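Local coordinates for protein PBP5 (Haemophilus influenzae, PDB 3A3J) that removes the C-terminal D-alanine from the peptides of cell-wall precursors, as a D-alanyl-D-alanine carboxypeptidase of the peptidase S11 family, at residues 43-48 against 120-125; 319-324 against 333-338. All coordinates share one frame; numbering follows the deposited sequence.

Interaction 1 (43-48 against 120-125) lies in the carboxypeptidase domain and interaction 2 (319-324 against 333-338) in the C-terminal domain; their centres are 33 Å apart and they share no helix or strand. The first is a buried crossing of two helices, whose direct contacts are all between side chains, a tyrosine pair, valines and a threonine methyl, with a water bridging a tyrosine hydroxyl to a backbone carbonyl. The second joins neighbouring strands of a hairpin through backbone hydrogen bonds. It is only partly buried, with apolar side chains packed along one part and a lysine-asparagine bond at a more exposed place. The helix contact lies near the catalytic residues, the hairpin far from them.

Interaction 1. Residues 43-48 against 120-125; sequences SYVVGV and ETMNKY
Tyr125 reaches from helix 115-128 to helix 38-51 and meets three of its residues, Tyr44, Val45 and Val48. The two helical segments cross almost at right angles, 92°, with their axes 9.8 Å apart. From CB outward, the tyrosine meets one neighbour after another. Its CB carries CG anti to the carbonyl carbon (chi1 -75°), which aims the ring across the crossing. At CG and CD1 the ring already meets Tyr44: CE2 of Tyr44 comes 3.7 Å from CD1 of Tyr125 and stands over the centre of that ring. This is a T-shaped stack, the edge of Tyr44 pointing into the face of Tyr125, with the planes at 76°. The opposite face is partly covered by CE of Lys124, offset toward the rim. Along the ring edge, CD2 of Tyr125 lies 3.8 Å from Val45 CG2, with CE2 just beyond. At the tip, Tyr125 OH rests against Val48 CG1 at 3.4 Å. A water close to the ring plane lies 3.1 Å from Tyr125 OH and donates a hydrogen bond to Val45 O at 2.7 Å, tying the phenol to the backbone of the other helix. The two branches of Val45 go to different partners, since CG1 touches Thr121 CG2 at 3.6 Å while CG2 also approaches Met122 CG. The hydroxyl of Tyr44 is held elsewhere, by Asp164, and its ring makes a second edge-to-face pair with Phe129. Met122 extends the packing onto Thr38, Met41 and Thr42, and its side chain lies about 7 Å from that of Lys39, the likely proton acceptor. Helix 38-51 thus has helix 115-128 against one part of its surface, while Ser43 and Val46 pack on helix 88-98, and Val46 also on helix 101-112.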
loop_
_atom_site.group_PDB
_atom_site.type_symbol
_atom_site.label_atom_id
_atom_site.label_comp_id
_atom_site.label_asym_id
_atom_site.label_seq_id
_atom_site.Cartn_x
_atom_site.Cartn_y
_atom_site.Cartn_z
ATOM N N SER A 43 -3.397 8.203 -8.334
ATOM C CA SER A 43 -4.672 8.123 -7.565
ATOM C C SER A 43 -4.487 8.429 -6.070
ATOM O O SER A 43 -5.410 8.890 -5.412
ATOM C CB SER A 43 -5.224 6.680 -7.701
ATOM O OG SER A 43 -5.020 6.310 -9.110
ATOM N N TYR A 44 -3.326 8.093 -5.529
ATOM C CA TYR A 44 -2.998 8.498 -4.147
ATOM C C TYR A 44 -3.102 10.060 -4.015
ATOM O O TYR A 44 -3.948 10.583 -3.252
ATOM C CB TYR A 44 -1.615 7.970 -3.693
ATOM C CG TYR A 44 -1.426 8.240 -2.181
ATOM C CD1 TYR A 44 -1.908 7.322 -1.226
ATOM C CD2 TYR A 44 -0.903 9.450 -1.719
ATOM C CE1 TYR A 44 -1.795 7.574 0.172
ATOM C CE2 TYR A 44 -0.764 9.722 -0.331
ATOM C CZ TYR A 44 -1.203 8.760 0.605
ATOM O OH TYR A 44 -1.102 8.979 1.956
ATOM N N VAL A 45 -2.364 10.785 -4.865
ATOM C CA VAL A 45 -2.487 12.318 -4.916
ATOM C C VAL A 45 -3.934 12.764 -5.035
ATOM O O VAL A 45 -4.419 13.501 -4.195
ATOM C CB VAL A 45 -1.625 12.882 -6.053
ATOM C CG1 VAL A 45 -1.638 14.422 -6.120
ATOM C CG2 VAL A 45 -0.215 12.420 -5.841
ATOM N N VAL A 46 -4.667 12.218 -6.024
ATOM C CA VAL A 46 -6.083 12.582 -6.226
ATOM C C VAL A 46 -6.882 12.250 -4.977
ATOM O O VAL A 46 -7.723 13.029 -4.512
ATOM C CB VAL A 46 -6.743 11.829 -7.489
ATOM C CG1 VAL A 46 -8.226 12.200 -7.608
ATOM C CG2 VAL A 46 -6.059 12.176 -8.814
ATOM N N GLY A 47 -6.646 11.070 -4.419
ATOM C CA GLY A 47 -7.469 10.687 -3.272
ATOM C C GLY A 47 -7.200 11.539 -2.028
ATOM O O GLY A 47 -8.111 11.942 -1.324
ATOM N N VAL A 48 -5.942 11.846 -1.776
ATOM C CA VAL A 48 -5.658 12.813 -0.679
ATOM C C VAL A 48 -6.249 14.216 -0.933
ATOM O O VAL A 48 -6.825 14.854 -0.028
ATOM C CB VAL A 48 -4.182 12.908 -0.406
ATOM C CG1 VAL A 48 -3.928 13.983 0.739
ATOM C CG2 VAL A 48 -3.645 11.512 -0.011
ATOM N N GLU A 120 5.416 16.413 -9.099
ATOM C CA GLU A 120 6.319 16.743 -8.025
ATOM C C GLU A 120 5.639 16.384 -6.703
ATOM O O GLU A 120 6.316 15.989 -5.759
ATOM C CB GLU A 120 6.698 18.228 -8.110
ATOM C CG GLU A 120 8.003 18.482 -7.538
ATOM C CD GLU A 120 9.042 17.427 -7.952
ATOM O OE1 GLU A 120 9.172 17.071 -9.152
ATOM O OE2 GLU A 120 9.770 16.990 -7.050
ATOM N N THR A 121 4.314 16.554 -6.644
ATOM C CA THR A 121 3.521 16.038 -5.542
ATOM C C THR A 121 3.607 14.500 -5.408
ATOM O O THR A 121 3.611 13.964 -4.277
ATOM C CB THR A 121 2.094 16.461 -5.696
ATOM O OG1 THR A 121 2.055 17.874 -5.612
ATOM C CG2 THR A 121 1.205 15.944 -4.540
ATOM N N MET A 122 3.707 13.809 -6.538
ATOM C CA MET A 122 3.831 12.381 -6.570
ATOM C C MET A 122 5.124 12.092 -5.872
ATOM O O MET A 122 5.214 11.149 -5.077
ATOM C CB MET A 122 3.904 11.817 -8.039
ATOM C CG MET A 122 2.566 11.880 -8.817
ATOM S SD MET A 122 2.889 11.413 -10.543
ATOM C CE MET A 122 2.755 9.589 -10.464
ATOM N N ASN A 123 6.147 12.895 -6.195
ATOM C CA ASN A 123 7.486 12.627 -5.648
ATOM C C ASN A 123 7.562 13.111 -4.202
ATOM O O ASN A 123 8.277 12.563 -3.444
ATOM C CB ASN A 123 8.613 13.176 -6.482
ATOM C CG ASN A 123 8.793 12.402 -7.788
ATOM O OD1 ASN A 123 8.618 11.193 -7.814
ATOM N ND2 ASN A 123 9.152 13.103 -8.881
ATOM N N LYS A 124 6.747 14.087 -3.841
ATOM C CA LYS A 124 6.621 14.460 -2.444
ATOM C C LYS A 124 6.295 13.158 -1.702
ATOM O O LYS A 124 6.976 12.820 -0.746
ATOM C CB LYS A 124 5.514 15.514 -2.202
ATOM C CG LYS A 124 5.370 15.968 -0.720
ATOM C CD LYS A 124 4.138 16.859 -0.394
ATOM C CE LYS A 124 2.826 16.177 -0.520
ATOM N NZ LYS A 124 1.664 17.159 -0.398
ATOM N N TYR A 125 5.244 12.433 -2.148
ATOM C CA TYR A 125 4.720 11.294 -1.372
ATOM C C TYR A 125 5.716 10.142 -1.383
ATOM O O TYR A 125 5.748 9.323 -0.484
ATOM C CB TYR A 125 3.378 10.875 -1.895
ATOM C CG TYR A 125 2.263 11.813 -1.502
ATOM C CD1 TYR A 125 2.013 12.121 -0.161
ATOM C CD2 TYR A 125 1.488 12.414 -2.458
ATOM C CE1 TYR A 125 0.992 12.949 0.199
ATOM C CE2 TYR A 125 0.486 13.265 -2.100
ATOM C CZ TYR A 125 0.255 13.541 -0.790
ATOM O OH TYR A 125 -0.797 14.364 -0.464
HETATM O O HOH W 1 -2.774 15.144 -2.770
#

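Interaction 2. Residues 319-324 against 333-338; sequences IGKVVY and SANLQV
Strands 318-326 and 329-338 form an antiparallel beta hairpin in the C-terminal domain, and their segments run at 141° to each other with Val322 and Ala334 as a hydrogen-bonded pair. Val322 N to Ala334 O is short, 2.7 Å, and nearly straight at 169°; the return bond from Ala334 N is weak. A classic beta bulge interrupts the pairing where Ile319 and Gly320 both face Leu336. Here Ile319 N donates to Leu336 O at 3.1 Å, and Leu336 N donates to Gly320 O from above the carbonyl plane.

On the side of the sheet where Val322, Ala334 and Leu336 project, Leu336 CD1 approaches Val322 CG2. Ile319 packs against two residues of the other strand: its CD1 meets Leu336 CG at 4.0 Å, and its CG2 presses tightly on Val338 CG2, at 3.4 Å. Leu280 of strand 277-281 continues this packing with Ile319 and Leu336, while Tyr324, whose hydroxyl bonds to Thr258, touches Leu259 together with Ala334.

The backbones of Lys321 and Asn335 are a non-hydrogen-bonded pair, but their side chains are joined by a hydrogen bond. The lysine chain bends at chi2, Lys321 CE passes close to Ser333 OG, and Lys321 NZ comes to 2.9 Å from Asn335 OD1, where the ammonium donates from 18° off the amide plane.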
loop_
_atom_site.group_PDB
_atom_site.type_symbol
_atom_site.label_atom_id
_atom_site.label_comp_id
_atom_site.label_asym_id
_atom_site.label_seq_id
_atom_site.Cartn_x
_atom_site.Cartn_y
_atom_site.Cartn_z
ATOM N N ILE A 319 10.247 3.650 26.852
ATOM C CA ILE A 319 11.157 3.254 27.888
ATOM C C ILE A 319 11.645 1.830 27.639
ATOM O O ILE A 319 12.347 1.245 28.464
ATOM C CB ILE A 319 10.469 3.377 29.265
ATOM C CG1 ILE A 319 9.040 2.814 29.232
ATOM C CG2 ILE A 319 10.309 4.834 29.627
ATOM C CD1 ILE A 319 8.937 1.293 29.102
ATOM N N GLY A 320 11.300 1.245 26.496
ATOM C CA GLY A 320 11.718 -0.155 26.257
ATOM C C GLY A 320 11.000 -0.812 25.090
ATOM O O GLY A 320 10.434 -0.137 24.245
ATOM N N LYS A 321 10.990 -2.131 25.087
ATOM C CA LYS A 321 10.537 -2.919 23.966
ATOM C C LYS A 321 9.765 -4.154 24.458
ATOM O O LYS A 321 10.067 -4.698 25.521
ATOM C CB LYS A 321 11.776 -3.372 23.203
ATOM C CG LYS A 321 11.632 -3.347 21.689
ATOM C CD LYS A 321 11.931 -1.986 21.066
ATOM C CE LYS A 321 11.812 -2.068 19.538
ATOM N NZ LYS A 321 12.369 -0.880 18.836
ATOM N N VAL A 322 8.754 -4.584 23.717
ATOM C CA VAL A 322 8.205 -5.909 23.939
ATOM C C VAL A 322 8.842 -6.806 22.917
ATOM O O VAL A 322 8.883 -6.473 21.735
ATOM C CB VAL A 322 6.689 -6.003 23.764
ATOM C CG1 VAL A 322 6.198 -7.374 24.177
ATOM C CG2 VAL A 322 5.999 -4.970 24.559
ATOM N N VAL A 323 9.376 -7.935 23.353
ATOM C CA VAL A 323 10.039 -8.815 22.416
ATOM C C VAL A 323 9.285 -10.123 22.345
ATOM O O VAL A 323 8.942 -10.685 23.385
ATOM C CB VAL A 323 11.476 -9.079 22.818
ATOM C CG1 VAL A 323 12.072 -10.021 21.812
ATOM C CG2 VAL A 323 12.279 -7.766 22.891
ATOM N N TYR A 324 9.005 -10.579 21.118
ATOM C CA TYR A 324 8.189 -11.785 20.857
ATOM C C TYR A 324 9.060 -12.980 20.409
ATOM O O TYR A 324 9.854 -12.872 19.467
ATOM C CB TYR A 324 7.089 -11.502 19.809
ATOM C CG TYR A 324 6.167 -10.372 20.209
ATOM C CD1 TYR A 324 5.059 -10.604 21.013
ATOM C CD2 TYR A 324 6.436 -9.053 19.809
ATOM C CE1 TYR A 324 4.237 -9.572 21.413
ATOM C CE2 TYR A 324 5.601 -7.996 20.194
ATOM C CZ TYR A 324 4.515 -8.261 20.994
ATOM O OH TYR A 324 3.714 -7.200 21.393
ATOM N N SER A 333 9.378 -7.434 17.523
ATOM C CA SER A 333 9.404 -6.572 18.700
ATOM C C SER A 333 8.568 -5.317 18.450
ATOM O O SER A 333 8.030 -5.146 17.376
ATOM C CB SER A 333 10.849 -6.192 19.033
ATOM O OG SER A 333 11.165 -4.923 18.502
ATOM N N ALA A 334 8.459 -4.435 19.435
ATOM C CA ALA A 334 7.641 -3.242 19.331
ATOM C C ALA A 334 7.865 -2.395 20.572
ATOM O O ALA A 334 8.020 -2.930 21.661
ATOM C CB ALA A 334 6.208 -3.624 19.269
ATOM N N ASN A 335 7.830 -1.082 20.422
ATOM C CA ASN A 335 8.087 -0.199 21.524
ATOM C C ASN A 335 7.098 -0.337 22.650
ATOM O O ASN A 335 5.975 -0.712 22.445
ATOM C CB ASN A 335 8.153 1.256 21.054
ATOM C CG ASN A 335 9.315 1.494 20.163
ATOM O OD1 ASN A 335 10.288 0.717 20.148
ATOM N ND2 ASN A 335 9.252 2.561 19.414
ATOM N N LEU A 336 7.559 -0.022 23.850
ATOM C CA LEU A 336 6.708 -0.004 25.033
ATOM C C LEU A 336 6.789 1.396 25.579
ATOM O O LEU A 336 7.876 1.945 25.716
ATOM C CB LEU A 336 7.280 -0.968 26.043
ATOM C CG LEU A 336 6.503 -1.295 27.295
ATOM C CD1 LEU A 336 5.119 -1.848 26.993
ATOM C CD2 LEU A 336 7.348 -2.337 28.048
ATOM N N GLN A 337 5.654 1.974 25.912
ATOM C CA GLN A 337 5.651 3.350 26.343
ATOM C C GLN A 337 5.009 3.536 27.691
ATOM O O GLN A 337 4.203 2.725 28.162
ATOM C CB GLN A 337 4.932 4.273 25.326
ATOM C CG GLN A 337 5.394 4.184 23.880
ATOM C CD GLN A 337 4.295 4.721 22.936
ATOM O OE1 GLN A 337 3.423 3.964 22.500
ATOM N NE2 GLN A 337 4.286 6.043 22.702
ATOM N N VAL A 338 5.376 4.647 28.308
ATOM C CA VAL A 338 4.755 5.083 29.534
ATOM C C VAL A 338 3.370 5.669 29.130
ATOM O O VAL A 338 3.258 6.392 28.138
ATOM C CB VAL A 338 5.705 6.163 30.186
ATOM C CG1 VAL A 338 5.022 6.921 31.344
ATOM C CG2 VAL A 338 7.083 5.509 30.594
#